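Local coordinates for protein inorganic pyrophosphatase (Shewanella sp. AS-11, PDB 6LL8) that probably hydrolyses inorganic diphosphate to two phosphates, using divalent metal ions held in a cleft between a DHH domain and a DHHA2 domain, at residues I144-V149 with K185-V190; M200-D205 with L292-Q297. All blocks are in the same frame, centred on the assembly; numbering follows the deposited sequence.

Contact 1. Residues I144-V149 with K185-V190. With MG (magnesium ion), chain D; MG (magnesium ion), chain F; 2PN (imidodiphosphoric acid), chain I.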
loop_
_atom_site.group_PDB
_atom_site.type_symbol
_atom_site.label_atom_id
_atom_site.label_comp_id
_atom_site.label_asym_id
_atom_site.label_seq_id
_atom_site.Cartn_x
_atom_site.Cartn_y
_atom_site.Cartn_z
ATOM N N ILE A 144 -9.170 -2.825 -4.822
ATOM C CA ILE A 144 -8.870 -4.269 -4.806
ATOM C C ILE A 144 -8.176 -4.645 -6.114
ATOM O O ILE A 144 -7.239 -5.445 -6.096
ATOM C CB ILE A 144 -10.144 -5.089 -4.550
ATOM C CG1 ILE A 144 -10.828 -4.715 -3.232
ATOM C CG2 ILE A 144 -9.801 -6.579 -4.586
ATOM C CD1 ILE A 144 -12.247 -5.168 -3.130
ATOM N N LEU A 145 -8.636 -4.114 -7.236
ATOM C CA LEU A 145 -7.962 -4.361 -8.526
ATOM C C LEU A 145 -6.520 -3.885 -8.475
ATOM O O LEU A 145 -5.633 -4.507 -9.075
ATOM C CB LEU A 145 -8.729 -3.657 -9.637
ATOM C CG LEU A 145 -10.043 -4.310 -10.030
ATOM C CD1 LEU A 145 -10.870 -3.306 -10.816
ATOM C CD2 LEU A 145 -9.830 -5.585 -10.821
ATOM N N SER A 146 -6.241 -2.780 -7.799
ATOM C CA SER A 146 -4.874 -2.238 -7.687
ATOM C C SER A 146 -4.030 -3.152 -6.804
ATOM O O SER A 146 -2.946 -3.591 -7.226
ATOM C CB SER A 146 -4.915 -0.827 -7.165
ATOM O OG SER A 146 -3.622 -0.297 -7.232
ATOM N N ASP A 147 -4.489 -3.404 -5.592
ATOM C CA ASP A 147 -3.685 -4.209 -4.650
ATOM C C ASP A 147 -3.437 -5.618 -5.165
ATOM O O ASP A 147 -2.369 -6.169 -4.919
ATOM C CB ASP A 147 -4.373 -4.289 -3.300
ATOM C CG ASP A 147 -3.878 -3.265 -2.311
ATOM O OD1 ASP A 147 -3.496 -2.189 -2.760
ATOM O OD2 ASP A 147 -3.973 -3.486 -1.075
ATOM N N THR A 148 -4.390 -6.202 -5.877
ATOM C CA THR A 148 -4.227 -7.556 -6.390
ATOM C C THR A 148 -3.581 -7.575 -7.771
ATOM O O THR A 148 -3.398 -8.670 -8.313
ATOM C CB THR A 148 -5.533 -8.318 -6.443
ATOM O OG1 THR A 148 -6.404 -7.777 -7.426
ATOM C CG2 THR A 148 -6.207 -8.437 -5.097
ATOM N N VAL A 149 -3.247 -6.428 -8.320
ATOM C CA VAL A 149 -2.632 -6.367 -9.668
ATOM C C VAL A 149 -3.552 -7.095 -10.656
ATOM O O VAL A 149 -3.138 -8.003 -11.403
ATOM C CB VAL A 149 -1.165 -6.826 -9.705
ATOM C CG1 VAL A 149 -0.531 -6.458 -11.047
ATOM C CG2 VAL A 149 -0.379 -6.226 -8.554
ATOM N N LYS A 185 -1.982 1.619 -16.456
ATOM C CA LYS A 185 -1.521 2.577 -17.491
ATOM C C LYS A 185 -1.248 3.940 -16.858
ATOM O O LYS A 185 -0.263 4.575 -17.184
ATOM C CB LYS A 185 -2.551 2.682 -18.617
ATOM C CG LYS A 185 -2.660 1.430 -19.473
ATOM C CD LYS A 185 -3.678 1.629 -20.583
ATOM C CE LYS A 185 -3.889 0.461 -21.464
ATOM N NZ LYS A 185 -4.520 0.967 -22.715
ATOM N N VAL A 186 -2.076 4.374 -15.922
ATOM C CA VAL A 186 -1.792 5.623 -15.178
ATOM C C VAL A 186 -0.489 5.474 -14.403
ATOM O O VAL A 186 0.360 6.385 -14.461
ATOM C CB VAL A 186 -2.957 6.009 -14.280
ATOM C CG1 VAL A 186 -2.585 7.175 -13.372
ATOM C CG2 VAL A 186 -4.177 6.384 -15.117
ATOM N N LYS A 187 -0.291 4.365 -13.709
ATOM C CA LYS A 187 0.937 4.151 -12.925
ATOM C C LYS A 187 2.162 4.185 -13.827
ATOM O O LYS A 187 3.242 4.528 -13.351
ATOM C CB LYS A 187 0.902 2.839 -12.135
ATOM C CG LYS A 187 -0.002 2.836 -10.913
ATOM C CD LYS A 187 0.069 1.513 -10.076
ATOM C CE LYS A 187 -0.300 1.619 -8.569
ATOM N NZ LYS A 187 -0.643 0.342 -7.827
ATOM N N SER A 188 2.032 3.780 -15.084
ATOM C CA SER A 188 3.162 3.651 -16.011
ATOM C C SER A 188 3.560 5.003 -16.603
ATOM O O SER A 188 4.582 5.047 -17.295
ATOM C CB SER A 188 2.796 2.685 -17.106
ATOM O OG SER A 188 2.520 1.376 -16.605
ATOM N N ALA A 189 2.769 6.057 -16.401
ATOM C CA ALA A 189 3.014 7.382 -17.012
ATOM C C ALA A 189 4.030 8.138 -16.157
ATOM O O ALA A 189 3.679 9.069 -15.441
ATOM C CB ALA A 189 1.711 8.123 -17.185
ATOM N N VAL A 190 5.285 7.780 -16.270
ATOM C CA VAL A 190 6.372 8.306 -15.411
ATOM C C VAL A 190 7.275 9.303 -16.158
ATOM O O VAL A 190 8.195 9.812 -15.515
ATOM C CB VAL A 190 7.168 7.128 -14.825
ATOM C CG1 VAL A 190 6.337 6.264 -13.874
ATOM C CG2 VAL A 190 7.803 6.286 -15.929
HETATM MG MG MG D . -3.314 -2.680 0.799
HETATM MG MG MG F . -1.815 -0.917 -2.143
HETATM P P1 2PN I . -0.208 -2.519 0.154
HETATM O O1 2PN I . -0.162 -1.251 1.002
HETATM O O2 2PN I . -0.143 -2.226 -1.321
HETATM O O3 2PN I . -1.406 -3.375 0.523
HETATM N N1 2PN I . 1.128 -3.395 0.549
HETATM P P2 2PN I . 2.531 -3.792 -0.223
HETATM O O4 2PN I . 3.629 -3.398 0.760
HETATM O O5 2PN I . 2.621 -2.977 -1.496
HETATM O O6 2PN I . 2.507 -5.279 -0.479
HETATM O O HOH W 1 -0.229 -1.050 -3.911
HETATM O O HOH W 2 -3.429 0.429 -3.321
#

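Contact 2. Residues M200-D205 with L292-Q297. With 2PN (imidodiphosphoric acid), chain I.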
loop_
_atom_site.group_PDB
_atom_site.type_symbol
_atom_site.label_atom_id
_atom_site.label_comp_id
_atom_site.label_asym_id
_atom_site.label_seq_id
_atom_site.Cartn_x
_atom_site.Cartn_y
_atom_site.Cartn_z
ATOM N N MET A 200 9.848 7.866 -3.967
ATOM C CA MET A 200 8.941 8.069 -2.833
ATOM C C MET A 200 7.491 7.788 -3.173
ATOM O O MET A 200 6.664 7.869 -2.268
ATOM C CB MET A 200 9.050 9.502 -2.299
ATOM C CG MET A 200 10.417 9.859 -1.758
ATOM S SD MET A 200 11.021 8.787 -0.505
ATOM C CE MET A 200 9.761 9.013 0.718
ATOM N N ARG A 201 7.155 7.471 -4.400
ATOM C CA ARG A 201 5.731 7.386 -4.790
ATOM C C ARG A 201 5.009 6.277 -4.020
ATOM O O ARG A 201 3.832 6.466 -3.702
ATOM C CB ARG A 201 5.628 7.128 -6.285
ATOM C CG ARG A 201 4.204 6.906 -6.762
ATOM C CD ARG A 201 4.029 7.273 -8.193
ATOM N NE ARG A 201 4.108 8.713 -8.361
ATOM C CZ ARG A 201 4.246 9.296 -9.544
ATOM N NH1 ARG A 201 4.344 8.557 -10.633
ATOM N NH2 ARG A 201 4.333 10.602 -9.613
ATOM N N ASP A 202 5.669 5.153 -3.805
ATOM C CA ASP A 202 5.049 3.979 -3.168
ATOM C C ASP A 202 6.090 3.364 -2.260
ATOM O O ASP A 202 6.551 2.236 -2.511
ATOM C CB ASP A 202 4.533 3.026 -4.221
ATOM C CG ASP A 202 3.832 1.789 -3.738
ATOM O OD1 ASP A 202 3.547 1.722 -2.529
ATOM O OD2 ASP A 202 3.517 0.951 -4.641
ATOM N N PHE A 203 6.472 4.129 -1.268
ATOM C CA PHE A 203 7.633 3.868 -0.411
ATOM C C PHE A 203 7.195 3.634 1.011
ATOM O O PHE A 203 6.342 4.385 1.502
ATOM C CB PHE A 203 8.567 5.076 -0.503
ATOM C CG PHE A 203 9.814 4.951 0.333
ATOM C CD1 PHE A 203 9.802 5.380 1.649
ATOM C CD2 PHE A 203 10.961 4.396 -0.204
ATOM C CE1 PHE A 203 10.942 5.271 2.422
ATOM C CE2 PHE A 203 12.095 4.262 0.597
ATOM C CZ PHE A 203 12.065 4.699 1.897
ATOM N N LYS A 204 7.786 2.635 1.653
ATOM C CA LYS A 204 7.518 2.324 3.055
ATOM C C LYS A 204 8.820 2.060 3.782
ATOM O O LYS A 204 9.699 1.375 3.257
ATOM C CB LYS A 204 6.637 1.087 3.185
ATOM C CG LYS A 204 5.239 1.280 2.604
ATOM C CD LYS A 204 4.436 -0.007 2.673
ATOM C CE LYS A 204 3.032 0.171 2.107
ATOM N NZ LYS A 204 2.286 -1.095 2.179
ATOM N N ASP A 205 8.907 2.558 4.997
ATOM C CA ASP A 205 9.967 2.198 5.945
ATOM C C ASP A 205 9.492 1.046 6.817
ATOM O O ASP A 205 8.317 0.985 7.233
ATOM C CB ASP A 205 10.389 3.376 6.808
ATOM C CG ASP A 205 11.397 4.299 6.167
ATOM O OD1 ASP A 205 12.306 3.785 5.483
ATOM O OD2 ASP A 205 11.295 5.521 6.351
ATOM N N LEU A 292 5.816 -9.891 -7.517
ATOM C CA LEU A 292 4.872 -8.760 -7.626
ATOM C C LEU A 292 4.637 -8.099 -6.268
ATOM O O LEU A 292 4.371 -6.895 -6.247
ATOM C CB LEU A 292 3.521 -9.210 -8.210
ATOM C CG LEU A 292 3.524 -9.594 -9.682
ATOM C CD1 LEU A 292 2.184 -10.230 -10.068
ATOM C CD2 LEU A 292 3.812 -8.397 -10.575
ATOM N N SER A 293 4.558 -8.882 -5.204
ATOM C CA SER A 293 4.024 -8.443 -3.904
ATOM C C SER A 293 5.129 -8.108 -2.902
ATOM O O SER A 293 5.919 -9.003 -2.524
ATOM C CB SER A 293 3.182 -9.527 -3.326
ATOM O OG SER A 293 2.823 -9.228 -1.985
ATOM N N ARG A 294 5.149 -6.879 -2.424
ATOM C CA ARG A 294 6.087 -6.516 -1.353
ATOM C C ARG A 294 5.722 -7.248 -0.067
ATOM O O ARG A 294 6.592 -7.877 0.561
ATOM C CB ARG A 294 6.122 -4.993 -1.226
ATOM C CG ARG A 294 6.997 -4.463 -0.091
ATOM C CD ARG A 294 7.210 -2.966 -0.135
ATOM N NE ARG A 294 5.961 -2.265 -0.249
ATOM C CZ ARG A 294 5.769 -1.087 -0.832
ATOM N NH1 ARG A 294 6.785 -0.296 -1.130
ATOM N NH2 ARG A 294 4.537 -0.700 -1.116
ATOM N N LYS A 295 4.457 -7.216 0.352
ATOM C CA LYS A 295 4.093 -7.816 1.655
ATOM C C LYS A 295 4.332 -9.332 1.663
ATOM O O LYS A 295 4.627 -9.857 2.729
ATOM C CB LYS A 295 2.642 -7.523 2.065
ATOM C CG LYS A 295 1.586 -8.257 1.254
ATOM C CD LYS A 295 0.156 -8.089 1.793
ATOM C CE LYS A 295 -0.353 -6.669 1.835
ATOM N NZ LYS A 295 -0.381 -6.038 0.490
ATOM N N LYS A 296 4.189 -10.022 0.531
ATOM C CA LYS A 296 4.223 -11.497 0.553
ATOM C C LYS A 296 5.551 -12.041 0.068
ATOM O O LYS A 296 5.998 -13.080 0.562
ATOM C CB LYS A 296 3.060 -12.063 -0.249
ATOM C CG LYS A 296 2.862 -13.546 -0.175
ATOM C CD LYS A 296 1.592 -13.992 -0.854
ATOM C CE LYS A 296 1.425 -15.491 -0.958
ATOM N NZ LYS A 296 1.344 -16.124 0.359
ATOM N N GLN A 297 6.187 -11.390 -0.891
ATOM C CA GLN A 297 7.360 -11.944 -1.583
ATOM C C GLN A 297 8.647 -11.209 -1.253
ATOM O O GLN A 297 9.708 -11.709 -1.609
ATOM C CB GLN A 297 7.141 -11.982 -3.082
ATOM C CG GLN A 297 5.965 -12.876 -3.496
ATOM C CD GLN A 297 5.695 -12.744 -4.965
ATOM O OE1 GLN A 297 5.204 -11.718 -5.447
ATOM N NE2 GLN A 297 6.056 -13.764 -5.722
HETATM P P1 2PN I . -0.208 -2.519 0.154
HETATM O O1 2PN I . -0.162 -1.251 1.002
HETATM O O2 2PN I . -0.143 -2.226 -1.321
HETATM O O3 2PN I . -1.406 -3.375 0.523
HETATM N N1 2PN I . 1.128 -3.395 0.549
HETATM P P2 2PN I . 2.531 -3.792 -0.223
HETATM O O4 2PN I . 3.629 -3.398 0.760
HETATM O O5 2PN I . 2.621 -2.977 -1.496
HETATM O O6 2PN I . 2.507 -5.279 -0.479
#

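Contact 1. Residues I144-V149 with K185-V190
S146 and K187 meet at the tips of their side chains beside the active site of a family II pyrophosphatase (DHH family), where the C-terminal end of helix 134-147 faces the last turn of helix 176-187. The link is polar and small: K187 NZ donates to S146 OG at 3.1 Å, and the two residues bury 58 Å² between them. The backbones stay well apart, CA of S146 lying 10.1 Å from CA of K187, so the lysine has to span the gap. It does so with a chain extended beyond CG, while the serine turns OG anti to its own N (chi1 -173°). Both ends have further partners: K187 NZ forms a salt bridge with E219, and S146 OG is hydrogen-bonded to E45.

Metal coordination occupies the next position on the helix. D147 splits its carboxylate between two magnesium ions, OD2 binding one at 2.1 Å and OD1 the other at 2.2 Å. D15, D73 and H95 complete the protein ligands of the first ion, and D13 joins D147 at the second. Imidodiphosphate ligates both metals, through O3 and O2 respectively.

Backbone bonds finish the helix in a Schellman motif, with V149 at positive phi. One turn back, T148 N and T148 OG1 grip I144 O from opposite faces of its carbonyl plane, the hydroxyl at 2.8 Å.

Contact 2. Residues M200-D205 with L292-Q297
R294 grips D202 end-on with two nitrogens, one to the backbone and one in a salt bridge to the carboxylate, on the DHHA2 side of the imidodiphosphate pocket. NH1 donates almost straight to the backbone D202 O (2.9 Å, N-H...O 172°), while NH2 meets D202 OD1 at 3.0 Å. Both acceptors lie in the guanidinium plane, yet the carboxylate stands nearly upright to it, 83° apart, and its OD1 is approached from above.

The same guanidinium serves the ligand. A bend at chi3 (51°) swings the group round so that NE reaches O4 of imidodiphosphate at 2.8 Å, and NH2 adds a bond to O5. Having D202 on one side and the ligand on the other probably fixes the rotation of the group. A leucine here would probably leave the D202 carboxylate without its cationic mate, take the NH2 bond from O5 and leave O4 to K204.

Two lysines extend this anion-binding surface. K204, from edge strand 203-208, sends NZ to O1 at 2.7 Å and also to O4, thereby spanning both phosphoryl groups. K295 does likewise, with NZ 2.9 Å from O3 and also bonded to O6, which its backbone N contacts too.

Packing is modest: the extended chain of K204 lays CD over one guanidinium face, 3.7 Å above the plane and toward its rim. Behind R294, S293 is the N-cap of helix 294-307, its OG accepting from K296 N. Q297 OE1 folds back to take two backbone donors, L292 N at 2.8 Å and S293 N, the latter in the carbonyl plane.

Followed from the N terminus, the two contacts come in series, neither nesting nor crossing. Contact 1 closes first, around a loop of 35 residues, mostly helical, that runs through helix 158-171 and brings helix 176-187 back to the end of helix 134-147. Contact 2 opens later, at strand 203-208, and encloses the other four strands of the mixed sheet with helices 230-243 and 272-277 before helix 294-307 returns to that edge strand. Their centres lie about 13 Å apart. Imidodiphosphate joins them: residues 144-149 approach it through metal, residues 200-205 and 292-297 through direct hydrogen bonds, and the ligand thus bridges the two sides of the cleft.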